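Local coordinates for protein CT253 (Chlamydia trachomatis serovar L2, PDB 6UXC) that is of unknown function, a probable lipoprotein made with a signal sequence, whose crystallised part folds as a mixed beta sheet packed against helices, at residues A[114-119]-A[167-172]; A[136-141]-A[178-183]. One frame throughout, in Å; residues are numbered along the deposited sequence.

Interaction 1: A[114-119]-A[167-172]; sequences ISASVR and GLMHQR
Ile114 starts the contact from two directions, with its carbonyl and with its side chain, and both meet Met169. Its O lies 3.8 Å from Met169 CG, a plain van der Waals touch, while CG1, anti to the backbone N (chi1 -176°), passes at 4.1 Å from Met169 CE, the two side chains crossing at about a right angle. Pro165 and Met166, at the start of the same helix, also pack on Ile114. Ser115 points its side chain away from the helix and offers its backbone instead: its carbonyl carbon sits 3.6 Å from Met169 CE. At Ala116 the CB turns toward the helix and meets both the sulfur and the terminal methyl of Met169, SD and CE, each at 3.8 Å, and SD is 3.7 Å from Ala116 N. Further along, the strand continues under Leu173, which touches Ala116 and Val118. The methionine reaches this place because its chain bends twice beyond CG, at chi2 (-93°) and chi3, bringing the sulfur and methyl up against the backbone at Ser115 and Ala116. On the helix, SD also lies in the plane of the His170 ring, at its edge. That ring is held at both nitrogens, ND1 by Glu44 and NE2 by Gln103, so its rotation is fixed next to the sulfur. The axes of segments 114-119 and 167-172 run 26° from parallel and come within 8.6 Å. Between these two segments the packing rests on one polarisable thioether, set against Ile114, Ala116 and the backbone between them, and dispersion, not polar bonding, joins them.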
ATOM      1  N   ILE A 114     -14.300   8.741   9.049  1.00 35.76           N
ATOM      2  CA  ILE A 114     -12.925   8.855   8.607  1.00 38.02           C
ATOM      3  C   ILE A 114     -12.745   7.883   7.455  1.00 44.73           C
ATOM      4  O   ILE A 114     -13.235   6.748   7.502  1.00 34.01           O
ATOM      5  CB  ILE A 114     -11.931   8.590   9.755  1.00 34.82           C
ATOM      6  CG1 ILE A 114     -10.501   8.819   9.265  1.00 35.41           C
ATOM      7  CG2 ILE A 114     -12.085   7.178  10.320  1.00 37.02           C
ATOM      8  CD1 ILE A 114      -9.507   8.883  10.365  1.00 39.85           C
ATOM      9  N   SER A 115     -12.088   8.341   6.400  1.00 37.02           N
ATOM     10  CA  SER A 115     -11.953   7.536   5.199  1.00 35.26           C
ATOM     11  C   SER A 115     -10.562   7.711   4.627  1.00 36.33           C
ATOM     12  O   SER A 115      -9.887   8.716   4.870  1.00 33.02           O
ATOM     13  CB  SER A 115     -12.990   7.929   4.136  1.00 37.48           C
ATOM     14  OG  SER A 115     -12.770   9.266   3.724  1.00 42.16           O
ATOM     15  N   ALA A 116     -10.157   6.728   3.825  1.00 28.96           N
ATOM     16  CA  ALA A 116      -8.893   6.777   3.118  1.00 30.63           C
ATOM     17  C   ALA A 116      -9.065   6.162   1.739  1.00 31.63           C
ATOM     18  O   ALA A 116      -9.919   5.298   1.520  1.00 34.86           O
ATOM     19  CB  ALA A 116      -7.769   6.057   3.865  1.00 34.18           C
ATOM     20  N   SER A 117      -8.255   6.635   0.813  1.00 27.82           N
ATOM     21  CA  SER A 117      -8.326   6.238  -0.584  1.00 33.33           C
ATOM     22  C   SER A 117      -6.913   5.930  -1.038  1.00 31.12           C
ATOM     23  O   SER A 117      -6.004   6.732  -0.803  1.00 32.41           O
ATOM     24  CB  SER A 117      -8.943   7.360  -1.432  1.00 41.68           C
ATOM     25  OG  SER A 117      -9.018   7.011  -2.794  1.00 54.68           O
ATOM     26  N   VAL A 118      -6.724   4.783  -1.694  1.00 29.41           N
ATOM     27  CA  VAL A 118      -5.395   4.338  -2.114  1.00 28.76           C
ATOM     28  C   VAL A 118      -5.429   3.933  -3.583  1.00 32.39           C
ATOM     29  O   VAL A 118      -6.268   3.114  -3.982  1.00 33.45           O
ATOM     30  CB  VAL A 118      -4.898   3.154  -1.265  1.00 30.42           C
ATOM     31  CG1 VAL A 118      -3.595   2.582  -1.846  1.00 29.73           C
ATOM     32  CG2 VAL A 118      -4.735   3.581   0.176  1.00 28.75           C
ATOM     33  N   ARG A 119      -4.500   4.478  -4.381  1.00 27.34           N
ATOM     34  CA  ARG A 119      -4.305   3.991  -5.743  1.00 28.68           C
ATOM     35  C   ARG A 119      -3.286   2.853  -5.721  1.00 26.17           C
ATOM     36  O   ARG A 119      -2.124   3.044  -5.331  1.00 27.59           O
ATOM     37  CB  ARG A 119      -3.859   5.069  -6.727  1.00 27.44           C
ATOM     38  CG  ARG A 119      -3.762   4.494  -8.139  1.00 32.05           C
ATOM     39  CD  ARG A 119      -3.303   5.509  -9.164  1.00 38.52           C
ATOM     40  NE  ARG A 119      -4.217   6.620  -9.268  1.00 50.61           N
ATOM     41  CZ  ARG A 119      -3.947   7.869  -8.909  1.00 49.66           C
ATOM     42  NH1 ARG A 119      -2.767   8.216  -8.415  1.00 48.22           N
ATOM     43  NH2 ARG A 119      -4.883   8.785  -9.055  1.00 43.72           N
ATOM     44  N   GLY A 167      -8.626   2.517  12.813  1.00 31.87           N
ATOM     45  CA  GLY A 167      -8.001   1.205  12.732  1.00 33.47           C
ATOM     46  C   GLY A 167      -8.895   0.187  12.052  1.00 37.25           C
ATOM     47  O   GLY A 167      -8.423  -0.644  11.270  1.00 35.44           O
ATOM     48  N   LEU A 168     -10.194   0.252  12.330  1.00 35.52           N
ATOM     49  CA  LEU A 168     -11.162  -0.600  11.642  1.00 38.93           C
ATOM     50  C   LEU A 168     -11.127  -0.329  10.144  1.00 39.78           C
ATOM     51  O   LEU A 168     -11.107  -1.257   9.323  1.00 35.78           O
ATOM     52  CB  LEU A 168     -12.555  -0.323  12.206  1.00 39.13           C
ATOM     53  CG  LEU A 168     -12.807  -0.801  13.634  1.00 43.25           C
ATOM     54  CD1 LEU A 168     -14.056  -0.156  14.259  1.00 46.59           C
ATOM     55  CD2 LEU A 168     -12.968  -2.308  13.624  1.00 47.87           C
ATOM     56  N   MET A 169     -11.128   0.956   9.780  1.00 32.44           N
ATOM     57  CA  MET A 169     -11.094   1.362   8.383  1.00 32.48           C
ATOM     58  C   MET A 169      -9.810   0.883   7.715  1.00 31.84           C
ATOM     59  O   MET A 169      -9.847   0.273   6.636  1.00 33.47           O
ATOM     60  CB  MET A 169     -11.227   2.887   8.305  1.00 36.16           C
ATOM     61  CG  MET A 169     -11.385   3.454   6.915  1.00 35.97           C
ATOM     62  SD  MET A 169      -9.806   3.935   6.212  1.00 33.19           S
ATOM     63  CE  MET A 169      -9.416   5.399   7.182  1.00 31.49           C
ATOM     64  N   HIS A 170      -8.673   1.111   8.369  1.00 28.22           N
ATOM     65  CA  HIS A 170      -7.395   0.670   7.807  1.00 29.58           C
ATOM     66  C   HIS A 170      -7.361  -0.833   7.579  1.00 31.52           C
ATOM     67  O   HIS A 170      -6.883  -1.300   6.537  1.00 31.06           O
ATOM     68  CB  HIS A 170      -6.259   1.073   8.731  1.00 31.44           C
ATOM     69  CG  HIS A 170      -5.918   2.523   8.665  1.00 27.25           C
ATOM     70  ND1 HIS A 170      -4.851   3.056   9.345  1.00 26.40           N
ATOM     71  CD2 HIS A 170      -6.507   3.559   8.018  1.00 28.00           C
ATOM     72  CE1 HIS A 170      -4.784   4.354   9.114  1.00 30.91           C
ATOM     73  NE2 HIS A 170      -5.787   4.683   8.317  1.00 28.69           N
ATOM     74  N   GLN A 171      -7.815  -1.604   8.565  1.00 35.70           N
ATOM     75  CA  GLN A 171      -7.770  -3.058   8.462  1.00 34.86           C
ATOM     76  C   GLN A 171      -8.518  -3.538   7.223  1.00 33.35           C
ATOM     77  O   GLN A 171      -8.008  -4.364   6.455  1.00 34.37           O
ATOM     78  CB  GLN A 171      -8.353  -3.657   9.741  1.00 41.79           C
ATOM     79  CG  GLN A 171      -8.146  -5.132   9.897  1.00 53.89           C
ATOM     80  CD  GLN A 171      -8.773  -5.641  11.171  1.00 61.79           C
ATOM     81  OE1 GLN A 171      -9.931  -5.345  11.461  1.00 70.64           O
ATOM     82  NE2 GLN A 171      -8.009  -6.394  11.949  1.00 74.40           N
ATOM     83  N   ARG A 172      -9.709  -2.998   6.982  1.00 33.44           N
ATOM     84  CA  ARG A 172     -10.475  -3.451   5.821  1.00 38.54           C
ATOM     85  C   ARG A 172      -9.769  -3.050   4.531  1.00 34.68           C
ATOM     86  O   ARG A 172      -9.721  -3.829   3.568  1.00 35.53           O
ATOM     87  CB  ARG A 172     -11.900  -2.890   5.853  1.00 42.04           C
ATOM     88  CG  ARG A 172     -12.814  -3.556   6.879  1.00 46.28           C
ATOM     89  CD  ARG A 172     -14.295  -3.350   6.525  1.00 57.77           C
ATOM     90  NE  ARG A 172     -14.549  -1.942   6.273  1.00 42.55           N
ATOM     91  CZ  ARG A 172     -14.791  -1.046   7.228  1.00 48.96           C
ATOM     92  NH1 ARG A 172     -14.861  -1.429   8.502  1.00 47.99           N
ATOM     93  NH2 ARG A 172     -14.990   0.225   6.902  1.00 44.06           N
TER

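Interaction 2: A[136-141]-A[178-183]; sequences EILDAS and VARVEG
Leu138 and Arg180 make the packed half of this contact, Glu136 and Arg180 the polar half. On the inner side Leu138 CD1 rests 4.0 Å from Arg180 CG, and CD2 reaches over one face of the guanidinium, 3.8 Å above its plane and offset toward the rim. Leu138 is buried, with Glu176 and Ile177 of the same helix also against it, so strand 131-143, an outermost strand of the sheet, is covered here by helix 165-184. The other half is more open, since Glu136 and Arg180 are both partly exposed. Glu136 stretches out from the strand with CG anti to the backbone N (chi1 -174°), and Arg180, bent at chi2 and chi3, turns its guanidinium side-on to the carboxylate. Two moderately straight bonds result (N-H...O about 157°): NE to Glu136 OE1 at 3.2 Å and NH2 to Glu136 OE2, also 3.2 Å. Both use the syn side, yet the carboxylate and guanidinium planes stand 48° apart, and each nitrogen sits well out of the carboxylate plane. Neighbours hold the pair as well: Tyr134 OH hydrogen-bonds to Glu136 OE1, and Glu176 forms a salt bridge with Arg180 NH1. Chemically, one arginine ties strand to helix through a twisted bidentate salt bridge whose guanidinium has a leucine methyl against one face, and its charge, shared between two glutamates, probably favours the ionised form of both.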
ATOM      1  N   GLU A 136      -6.076   0.570  -9.753  1.00 29.84           N
ATOM      2  CA  GLU A 136      -7.408   0.780  -9.217  1.00 29.08           C
ATOM      3  C   GLU A 136      -7.308   1.604  -7.953  1.00 30.80           C
ATOM      4  O   GLU A 136      -6.360   1.461  -7.180  1.00 30.73           O
ATOM      5  CB  GLU A 136      -8.104  -0.549  -8.924  1.00 33.26           C
ATOM      6  CG  GLU A 136      -9.573  -0.400  -8.483  1.00 39.66           C
ATOM      7  CD  GLU A 136     -10.265  -1.740  -8.276  1.00 41.61           C
ATOM      8  OE1 GLU A 136      -9.600  -2.789  -8.375  1.00 39.44           O
ATOM      9  OE2 GLU A 136     -11.497  -1.748  -8.024  1.00 46.60           O
ATOM     10  N   ILE A 137      -8.316   2.449  -7.739  1.00 34.11           N
ATOM     11  CA  ILE A 137      -8.446   3.195  -6.494  1.00 33.12           C
ATOM     12  C   ILE A 137      -9.395   2.430  -5.585  1.00 36.90           C
ATOM     13  O   ILE A 137     -10.546   2.167  -5.953  1.00 35.23           O
ATOM     14  CB  ILE A 137      -8.931   4.626  -6.752  1.00 35.83           C
ATOM     15  CG1 ILE A 137      -7.892   5.353  -7.608  1.00 38.99           C
ATOM     16  CG2 ILE A 137      -9.198   5.338  -5.441  1.00 37.20           C
ATOM     17  CD1 ILE A 137      -8.307   6.719  -8.075  1.00 37.34           C
ATOM     18  N   LEU A 138      -8.886   2.043  -4.425  1.00 29.39           N
ATOM     19  CA  LEU A 138      -9.606   1.350  -3.375  1.00 34.35           C
ATOM     20  C   LEU A 138      -9.818   2.319  -2.220  1.00 30.95           C
ATOM     21  O   LEU A 138      -8.999   3.212  -1.972  1.00 31.30           O
ATOM     22  CB  LEU A 138      -8.815   0.129  -2.894  1.00 33.11           C
ATOM     23  CG  LEU A 138      -8.380  -0.880  -3.969  1.00 29.82           C
ATOM     24  CD1 LEU A 138      -7.544  -1.986  -3.367  1.00 32.86           C
ATOM     25  CD2 LEU A 138      -9.580  -1.447  -4.733  1.00 32.27           C
ATOM     26  N   ASP A 139     -10.922   2.159  -1.510  1.00 32.52           N
ATOM     27  CA  ASP A 139     -11.197   3.081  -0.424  1.00 35.03           C
ATOM     28  C   ASP A 139     -11.965   2.359   0.667  1.00 34.19           C
ATOM     29  O   ASP A 139     -12.502   1.269   0.467  1.00 33.81           O
ATOM     30  CB  ASP A 139     -11.940   4.326  -0.916  1.00 36.04           C
ATOM     31  CG  ASP A 139     -13.253   4.002  -1.618  1.00 45.27           C
ATOM     32  OD1 ASP A 139     -13.912   2.994  -1.274  1.00 50.50           O
ATOM     33  OD2 ASP A 139     -13.615   4.772  -2.528  1.00 62.70           O
ATOM     34  N   ALA A 140     -11.961   2.976   1.844  1.00 32.06           N
ATOM     35  CA  ALA A 140     -12.646   2.458   3.018  1.00 30.27           C
ATOM     36  C   ALA A 140     -13.125   3.642   3.845  1.00 38.15           C
ATOM     37  O   ALA A 140     -12.551   4.724   3.775  1.00 37.78           O
ATOM     38  CB  ALA A 140     -11.726   1.557   3.839  1.00 36.03           C
ATOM     39  N   SER A 141     -14.206   3.436   4.604  1.00 34.48           N
ATOM     40  CA  SER A 141     -14.742   4.498   5.435  1.00 40.69           C
ATOM     41  C   SER A 141     -15.335   3.895   6.696  1.00 43.65           C
ATOM     42  O   SER A 141     -15.859   2.772   6.682  1.00 40.12           O
ATOM     43  CB  SER A 141     -15.811   5.313   4.705  1.00 42.24           C
ATOM     44  OG  SER A 141     -16.327   6.280   5.588  1.00 46.14           O
ATOM     45  N   VAL A 178      -4.424  -6.161  -0.510  1.00 28.91           N
ATOM     46  CA  VAL A 178      -3.652  -7.372  -0.745  1.00 26.89           C
ATOM     47  C   VAL A 178      -4.473  -8.398  -1.512  1.00 29.00           C
ATOM     48  O   VAL A 178      -3.925  -9.108  -2.361  1.00 31.62           O
ATOM     49  CB  VAL A 178      -3.114  -7.929   0.578  1.00 27.99           C
ATOM     50  CG1 VAL A 178      -2.506  -9.298   0.371  1.00 31.05           C
ATOM     51  CG2 VAL A 178      -2.063  -6.990   1.144  1.00 31.42           C
ATOM     52  N   ALA A 179      -5.789  -8.461  -1.289  1.00 29.51           N
ATOM     53  CA  ALA A 179      -6.611  -9.401  -2.050  1.00 31.25           C
ATOM     54  C   ALA A 179      -6.571  -9.078  -3.537  1.00 31.20           C
ATOM     55  O   ALA A 179      -6.500  -9.991  -4.375  1.00 35.13           O
ATOM     56  CB  ALA A 179      -8.062  -9.381  -1.553  1.00 35.24           C
ATOM     57  N   ARG A 180      -6.612  -7.779  -3.878  1.00 31.18           N
ATOM     58  CA  ARG A 180      -6.547  -7.364  -5.273  1.00 30.89           C
ATOM     59  C   ARG A 180      -5.179  -7.651  -5.876  1.00 27.20           C
ATOM     60  O   ARG A 180      -5.089  -8.135  -7.014  1.00 35.04           O
ATOM     61  CB  ARG A 180      -6.861  -5.876  -5.391  1.00 30.59           C
ATOM     62  CG  ARG A 180      -8.299  -5.551  -5.041  1.00 33.01           C
ATOM     63  CD  ARG A 180      -9.272  -6.146  -6.058  1.00 48.68           C
ATOM     64  NE  ARG A 180     -10.325  -5.184  -6.344  1.00 66.65           N
ATOM     65  CZ  ARG A 180     -11.411  -5.018  -5.599  1.00 78.42           C
ATOM     66  NH1 ARG A 180     -11.605  -5.767  -4.519  1.00 75.46           N
ATOM     67  NH2 ARG A 180     -12.308  -4.102  -5.943  1.00 81.76           N
ATOM     68  N   VAL A 181      -4.110  -7.351  -5.139  1.00 28.06           N
ATOM     69  CA  VAL A 181      -2.773  -7.641  -5.646  1.00 28.66           C
ATOM     70  C   VAL A 181      -2.639  -9.132  -5.916  1.00 29.52           C
ATOM     71  O   VAL A 181      -2.114  -9.548  -6.957  1.00 31.45           O
ATOM     72  CB  VAL A 181      -1.706  -7.148  -4.660  1.00 29.41           C
ATOM     73  CG1 VAL A 181      -0.307  -7.632  -5.108  1.00 29.08           C
ATOM     74  CG2 VAL A 181      -1.745  -5.614  -4.600  1.00 29.38           C
ATOM     75  N   GLU A 182      -3.083  -9.959  -4.966  1.00 29.01           N
ATOM     76  CA  GLU A 182      -3.025 -11.407  -5.153  1.00 30.19           C
ATOM     77  C   GLU A 182      -3.771 -11.835  -6.397  1.00 34.50           C
ATOM     78  O   GLU A 182      -3.296 -12.687  -7.172  1.00 35.51           O
ATOM     79  CB  GLU A 182      -3.628 -12.110  -3.942  1.00 30.96           C
ATOM     80  CG  GLU A 182      -2.796 -12.029  -2.711  1.00 34.35           C
ATOM     81  CD  GLU A 182      -3.433 -12.761  -1.555  1.00 43.17           C
ATOM     82  OE1 GLU A 182      -4.682 -12.846  -1.509  1.00 42.54           O
ATOM     83  OE2 GLU A 182      -2.692 -13.251  -0.685  1.00 43.78           O
ATOM     84  N   GLY A 183      -4.969 -11.280  -6.584  1.00 33.55           N
ATOM     85  CA  GLY A 183      -5.772 -11.658  -7.731  1.00 40.56           C
ATOM     86  C   GLY A 183      -5.119 -11.304  -9.054  1.00 36.75           C
ATOM     87  O   GLY A 183      -5.084 -12.118  -9.981  1.00 42.72           O
TER

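How the interactions relate
Interactions 1 and 2 lie on one helix, 165-184, and on two neighbouring antiparallel strands of one sheet, with their centres about 10 Å apart. The strands themselves are joined: Val118 N is 2.8 Å from Leu138 O and Ala116 O is 3.1 Å from Ala140 N, both probable hydrogen bonds. Ala140, on the second strand, also touches Met169, and Leu173 packs on both Ala116 and Ala140, bridging the strands from the helix between the two contacts. Toward its C-terminal end the helix approaches the sodium neighbourhood, as Glu182 OE2 hydrogen-bonds to Ser56 and Val181 touches Leu59, two residues of that site; neither contact itself includes a sodium ligand.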